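Local atomic coordinates of peptidase S15/CocE/NonD (Thaumarchaeota archaeon SCGC AB-539-E09, PDB entry 4PF1), a protein that acts as an aminopeptidase, probably a serine peptidase of the S15 family that trims peptides from their amino-terminal end. Residues Ser95-Ile100 with Tyr363-Pro368; Trp143-Ile148 with His175-Ala180. All blocks are in the same frame, centred on the assembly; numbering follows the deposited sequence.

Contact 1. Residues Ser95-Ile100 with Tyr363-Pro368; sequences SAARYI and YLKDAP
Tyr99 meets Leu364 and Lys365 with the two flanks of its ring, both partners lying on the same side of the ring plane. Its CE2 touches CD1 of Leu364 at 3.6 Å, the two side chains crossing at about a right angle. On the other flank, CE of Lys365 comes to 3.7 Å from CE1 of Tyr99. This is the aliphatic end of the lysine: the chain bends at its third torsion (chi3 -97°), which carries CE past the ring and sets NZ 3.6 Å from Ala97 O, too far to count as a bond but close to an electronegative carbonyl. A long flexible lysine suits this exposed border, whereas the branched leucine fills the buried part beside Pro61. The phenol oxygen points in between them toward helix 347-365 and is hydrogen-bonded to Asp361, one turn back along that helix, while Leu360 and Gln357 also touch the ring. With an alanine in place of Tyr99, Asp361 would probably lose its phenolic partner, and a gap would open beside the Leu364 methyl and the Lys365 methylene. Behind Tyr99, helix 92-96 ends in a Schellman motif. Arg98 takes the positive phi (65°), and its N bonds Ser95 O at 3.1 Å, turning the chain into strand 100-105 of the alpha/beta-hydrolase sheet. On the second helix, Asp366 first leaves helical torsions, again with positive phi, and its carboxylate is salt-bridged to Arg154. Two helix ends thus meet through an apolar centre with polar margins, and the lysine ammonium probably gains some electrostatic favour from the carbonyl ending the shorter helix.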
loop_
_atom_site.group_PDB
_atom_site.type_symbol
_atom_site.label_atom_id
_atom_site.label_comp_id
_atom_site.label_asym_id
_atom_site.label_seq_id
_atom_site.Cartn_x
_atom_site.Cartn_y
_atom_site.Cartn_z
ATOM N N SER A 95 -5.287 -31.876 -7.923
ATOM C CA SER A 95 -5.651 -31.416 -9.264
ATOM C C SER A 95 -4.486 -31.627 -10.232
ATOM O O SER A 95 -4.709 -32.074 -11.359
ATOM C CB SER A 95 -6.063 -29.947 -9.242
ATOM O OG SER A 95 -6.338 -29.472 -10.549
ATOM N N ALA A 96 -3.242 -31.323 -9.784
ATOM C CA ALA A 96 -2.026 -31.503 -10.589
ATOM C C ALA A 96 -1.762 -32.992 -10.863
ATOM O O ALA A 96 -1.280 -33.339 -11.944
ATOM C CB ALA A 96 -0.830 -30.878 -9.885
ATOM N N ALA A 97 -2.130 -33.872 -9.897
ATOM C CA ALA A 97 -1.998 -35.330 -10.012
ATOM C C ALA A 97 -3.147 -35.928 -10.849
ATOM O O ALA A 97 -3.150 -37.129 -11.128
ATOM C CB ALA A 97 -1.975 -35.961 -8.626
ATOM N N ARG A 98 -4.118 -35.072 -11.247
ATOM C CA ARG A 98 -5.288 -35.403 -12.072
ATOM C C ARG A 98 -6.246 -36.390 -11.363
ATOM O O ARG A 98 -6.797 -37.298 -11.993
ATOM C CB ARG A 98 -4.876 -35.901 -13.474
ATOM C CG ARG A 98 -4.044 -34.873 -14.244
ATOM C CD ARG A 98 -3.554 -35.399 -15.576
ATOM N NE ARG A 98 -4.623 -35.437 -16.573
ATOM C CZ ARG A 98 -4.934 -36.510 -17.294
ATOM N NH1 ARG A 98 -5.921 -36.458 -18.179
ATOM N NH2 ARG A 98 -4.255 -37.641 -17.142
ATOM N N TYR A 99 -6.482 -36.156 -10.057
ATOM C CA TYR A 99 -7.467 -36.896 -9.257
ATOM C C TYR A 99 -8.855 -36.429 -9.650
ATOM O O TYR A 99 -9.000 -35.320 -10.176
ATOM C CB TYR A 99 -7.274 -36.587 -7.748
ATOM C CG TYR A 99 -6.231 -37.386 -6.994
ATOM C CD1 TYR A 99 -5.061 -37.813 -7.618
ATOM C CD2 TYR A 99 -6.355 -37.610 -5.626
ATOM C CE1 TYR A 99 -4.077 -38.507 -6.916
ATOM C CE2 TYR A 99 -5.372 -38.288 -4.911
ATOM C CZ TYR A 99 -4.235 -38.737 -5.560
ATOM O OH TYR A 99 -3.280 -39.436 -4.865
ATOM N N ILE A 100 -9.886 -37.210 -9.320
ATOM C CA ILE A 100 -11.256 -36.745 -9.479
ATOM C C ILE A 100 -11.574 -35.975 -8.191
ATOM O O ILE A 100 -11.360 -36.504 -7.097
ATOM C CB ILE A 100 -12.246 -37.913 -9.774
ATOM C CG1 ILE A 100 -12.083 -38.414 -11.227
ATOM C CG2 ILE A 100 -13.698 -37.491 -9.499
ATOM C CD1 ILE A 100 -12.422 -39.896 -11.442
ATOM N N TYR A 363 -1.544 -44.699 -0.776
ATOM C CA TYR A 363 -2.758 -45.453 -0.453
ATOM C C TYR A 363 -3.783 -45.484 -1.594
ATOM O O TYR A 363 -4.656 -46.353 -1.594
ATOM C CB TYR A 363 -3.424 -44.898 0.822
ATOM C CG TYR A 363 -2.615 -45.109 2.085
ATOM C CD1 TYR A 363 -2.444 -46.382 2.624
ATOM C CD2 TYR A 363 -2.058 -44.032 2.768
ATOM C CE1 TYR A 363 -1.698 -46.583 3.785
ATOM C CE2 TYR A 363 -1.317 -44.218 3.934
ATOM C CZ TYR A 363 -1.146 -45.496 4.445
ATOM O OH TYR A 363 -0.426 -45.687 5.601
ATOM N N LEU A 364 -3.696 -44.549 -2.555
ATOM C CA LEU A 364 -4.687 -44.474 -3.636
ATOM C C LEU A 364 -4.152 -44.916 -5.009
ATOM O O LEU A 364 -4.957 -45.196 -5.901
ATOM C CB LEU A 364 -5.253 -43.051 -3.746
ATOM C CG LEU A 364 -5.966 -42.487 -2.514
ATOM C CD1 LEU A 364 -6.033 -40.982 -2.584
ATOM C CD2 LEU A 364 -7.358 -43.072 -2.356
ATOM N N LYS A 365 -2.818 -44.954 -5.195
ATOM C CA LYS A 365 -2.232 -45.328 -6.489
ATOM C C LYS A 365 -1.105 -46.372 -6.353
ATOM O O LYS A 365 -0.458 -46.694 -7.351
ATOM C CB LYS A 365 -1.709 -44.078 -7.224
ATOM C CG LYS A 365 -2.792 -43.305 -7.968
ATOM C CD LYS A 365 -2.211 -42.449 -9.084
ATOM C CE LYS A 365 -2.004 -41.012 -8.668
ATOM N NZ LYS A 365 -1.641 -40.151 -9.825
ATOM N N ASP A 366 -0.894 -46.915 -5.128
ATOM C CA ASP A 366 0.146 -47.915 -4.802
ATOM C C ASP A 366 1.576 -47.374 -5.083
ATOM O O ASP A 366 2.497 -48.147 -5.369
ATOM C CB ASP A 366 -0.107 -49.261 -5.525
ATOM C CG ASP A 366 -1.384 -49.972 -5.099
ATOM O OD1 ASP A 366 -1.767 -49.850 -3.912
ATOM O OD2 ASP A 366 -1.974 -50.686 -5.938
ATOM N N ALA A 367 1.753 -46.046 -4.944
ATOM C CA ALA A 367 3.030 -45.353 -5.119
ATOM C C ALA A 367 3.978 -45.680 -3.941
ATOM O O ALA A 367 3.490 -46.088 -2.882
ATOM C CB ALA A 367 2.789 -43.850 -5.207
ATOM N N PRO A 368 5.330 -45.535 -4.096
ATOM C CA PRO A 368 6.238 -45.874 -2.980
ATOM C C PRO A 368 5.886 -45.143 -1.689
ATOM O O PRO A 368 5.587 -43.945 -1.715
ATOM C CB PRO A 368 7.613 -45.453 -3.503
ATOM C CG PRO A 368 7.488 -45.519 -4.975
ATOM C CD PRO A 368 6.090 -45.087 -5.283
#

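Contact 2. Residues Trp143-Ile148 with His175-Ala180; sequences WLVKNI and HPALKA
Val145, near the end of helix 133-147, sets its two methyls against His175 and Ala177, where the chain turns into strand 178-184. In this alpha/beta-hydrolase fold the strand completes a beta-alpha-beta crossover from strand 154-160 through helix 162-169, and the valine packs on the turn that leads into its second strand. His175 comes first: CG2 of Val145 approaches its CE1 obliquely at 4.3 Å. The imidazole is held at both nitrogens. Its NE2 bonds Asp142, which also forms a salt bridge with Lys146, and its ND1 accepts the backbone N of Ala177 at 3.0 Å, nearly in the ring plane. Held this way, the ring has little freedom to turn, and an acceptor ND1 suggests that the proton sits on NE2. Pro176 follows, with CD 3.3 Å above one face of that ring; its fixed phi suits the second position of a type I turn, closed by Leu178 N to His175 O. Ala177 is small enough to let the helix come near, and its CB lies 3.8 Å from CG1 of Val145. In the valine, chi1 -64° sets CG1 anti to the carbonyl carbon, toward Ala177, and puts CG2 between the backbone N and the carbonyl carbon, on the side of the histidine. Leu178, buried and apolar as suits a residue inside the sheet, then packs on Ala157, while Lys179 folds back so that NZ bonds Pro176 O at 3.0 Å, bracing the turn. Ala180 continues the ladder with Ala157. On the helix side, the last turn closes with Trp143 O receiving both Asn147 N and Asn147 ND2, the latter at 2.8 Å and with an N-H...O angle of 165°.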
loop_
_atom_site.group_PDB
_atom_site.type_symbol
_atom_site.label_atom_id
_atom_site.label_comp_id
_atom_site.label_asym_id
_atom_site.label_seq_id
_atom_site.Cartn_x
_atom_site.Cartn_y
_atom_site.Cartn_z
ATOM N N TRP A 143 -22.063 -44.769 -4.417
ATOM C CA TRP A 143 -22.554 -44.254 -5.695
ATOM C C TRP A 143 -21.385 -43.815 -6.589
ATOM O O TRP A 143 -21.379 -44.135 -7.774
ATOM C CB TRP A 143 -23.523 -43.081 -5.479
ATOM C CG TRP A 143 -24.245 -42.661 -6.730
ATOM C CD1 TRP A 143 -25.487 -43.055 -7.129
ATOM C CD2 TRP A 143 -23.751 -41.786 -7.757
ATOM N NE1 TRP A 143 -25.803 -42.475 -8.337
ATOM C CE2 TRP A 143 -24.750 -41.700 -8.751
ATOM C CE3 TRP A 143 -22.550 -41.075 -7.941
ATOM C CZ2 TRP A 143 -24.596 -40.917 -9.902
ATOM C CZ3 TRP A 143 -22.393 -40.313 -9.089
ATOM C CH2 TRP A 143 -23.404 -40.243 -10.055
ATOM N N LEU A 144 -20.417 -43.063 -6.022
ATOM C CA LEU A 144 -19.266 -42.523 -6.751
ATOM C C LEU A 144 -18.429 -43.616 -7.436
ATOM O O LEU A 144 -18.201 -43.523 -8.640
ATOM C CB LEU A 144 -18.368 -41.677 -5.829
ATOM C CG LEU A 144 -18.902 -40.294 -5.425
ATOM C CD1 LEU A 144 -18.111 -39.728 -4.259
ATOM C CD2 LEU A 144 -18.889 -39.321 -6.600
ATOM N N VAL A 145 -17.996 -44.657 -6.685
ATOM C CA VAL A 145 -17.158 -45.740 -7.231
ATOM C C VAL A 145 -17.930 -46.623 -8.247
ATOM O O VAL A 145 -17.299 -47.266 -9.088
ATOM C CB VAL A 145 -16.481 -46.607 -6.130
ATOM C CG1 VAL A 145 -15.500 -45.782 -5.305
ATOM C CG2 VAL A 145 -17.512 -47.302 -5.234
ATOM N N LYS A 146 -19.280 -46.638 -8.170
ATOM C CA LYS A 146 -20.127 -47.422 -9.075
ATOM C C LYS A 146 -20.526 -46.644 -10.334
ATOM O O LYS A 146 -20.795 -47.268 -11.362
ATOM C CB LYS A 146 -21.407 -47.890 -8.356
ATOM C CG LYS A 146 -21.236 -49.140 -7.502
ATOM C CD LYS A 146 -22.508 -49.426 -6.710
ATOM C CE LYS A 146 -22.517 -50.802 -6.087
ATOM N NZ LYS A 146 -21.732 -50.848 -4.827
ATOM N N ASN A 147 -20.606 -45.298 -10.257
ATOM C CA ASN A 147 -21.102 -44.501 -11.384
ATOM C C ASN A 147 -20.049 -43.616 -12.069
ATOM O O ASN A 147 -20.355 -43.023 -13.108
ATOM C CB ASN A 147 -22.298 -43.660 -10.953
ATOM C CG ASN A 147 -23.479 -44.506 -10.564
ATOM O OD1 ASN A 147 -24.298 -44.890 -11.401
ATOM N ND2 ASN A 147 -23.551 -44.880 -9.294
ATOM N N ILE A 148 -18.819 -43.538 -11.525
ATOM C CA ILE A 148 -17.748 -42.773 -12.176
ATOM C C ILE A 148 -16.746 -43.782 -12.762
ATOM O O ILE A 148 -15.986 -44.402 -12.011
ATOM C CB ILE A 148 -17.084 -41.711 -11.241
ATOM C CG1 ILE A 148 -18.135 -40.766 -10.574
ATOM C CG2 ILE A 148 -15.988 -40.921 -11.973
ATOM C CD1 ILE A 148 -19.134 -39.976 -11.547
ATOM N N HIS A 175 -16.651 -46.992 4.360
ATOM C CA HIS A 175 -16.860 -47.704 3.111
ATOM C C HIS A 175 -15.529 -48.342 2.712
ATOM O O HIS A 175 -14.490 -47.689 2.854
ATOM C CB HIS A 175 -17.367 -46.738 2.021
ATOM C CG HIS A 175 -17.844 -47.429 0.781
ATOM N ND1 HIS A 175 -16.955 -47.942 -0.143
ATOM C CD2 HIS A 175 -19.104 -47.678 0.361
ATOM C CE1 HIS A 175 -17.697 -48.485 -1.092
ATOM N NE2 HIS A 175 -18.996 -48.356 -0.830
ATOM N N PRO A 176 -15.520 -49.619 2.242
ATOM C CA PRO A 176 -14.240 -50.271 1.889
ATOM C C PRO A 176 -13.395 -49.514 0.852
ATOM O O PRO A 176 -12.184 -49.734 0.792
ATOM C CB PRO A 176 -14.675 -51.639 1.345
ATOM C CG PRO A 176 -16.134 -51.506 1.054
ATOM C CD PRO A 176 -16.655 -50.542 2.057
ATOM N N ALA A 177 -14.019 -48.613 0.057
ATOM C CA ALA A 177 -13.311 -47.819 -0.952
ATOM C C ALA A 177 -12.520 -46.642 -0.328
ATOM O O ALA A 177 -11.619 -46.115 -0.979
ATOM C CB ALA A 177 -14.285 -47.302 -1.995
ATOM N N LEU A 178 -12.852 -46.235 0.927
ATOM C CA LEU A 178 -12.122 -45.161 1.617
ATOM C C LEU A 178 -10.751 -45.694 2.061
ATOM O O LEU A 178 -10.679 -46.621 2.879
ATOM C CB LEU A 178 -12.921 -44.592 2.807
ATOM C CG LEU A 178 -12.265 -43.402 3.535
ATOM C CD1 LEU A 178 -12.433 -42.106 2.748
ATOM C CD2 LEU A 178 -12.819 -43.248 4.929
ATOM N N LYS A 179 -9.670 -45.124 1.489
ATOM C CA LYS A 179 -8.301 -45.596 1.695
ATOM C C LYS A 179 -7.459 -44.703 2.611
ATOM O O LYS A 179 -6.454 -45.180 3.130
ATOM C CB LYS A 179 -7.581 -45.769 0.338
ATOM C CG LYS A 179 -8.294 -46.706 -0.655
ATOM C CD LYS A 179 -8.436 -48.155 -0.136
ATOM C CE LYS A 179 -9.355 -48.974 -1.010
ATOM N NZ LYS A 179 -9.564 -50.341 -0.468
ATOM N N ALA A 180 -7.833 -43.413 2.784
ATOM C CA ALA A 180 -7.088 -42.463 3.631
ATOM C C ALA A 180 -7.903 -41.207 3.925
ATOM O O ALA A 180 -8.827 -40.888 3.179
ATOM C CB ALA A 180 -5.776 -42.070 2.952
#

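In the fold
Contact 2 is nested along the chain inside the long loop that contact 1 closes, and their centres lie 15 Å apart. They also touch directly: Lys179 belongs to contact 2, yet its CB packs against helix 347-365 of contact 1, lying 3.8 Å from Leu364 CD2 and 3.6 Å from Tyr363 O. Ile100 CD1 likewise meets Ile148 CG2 at 3.7 Å. Both contacts sit where parallel strands begin, 100-105 in one and 178-184 in the other. The probable Ser161-His328-Asp295 triad follows the ends of strands 154-160, 319-324 and 287-292, so both contacts lie at the opposite, N-terminal end of the parallel strands from the probable active site.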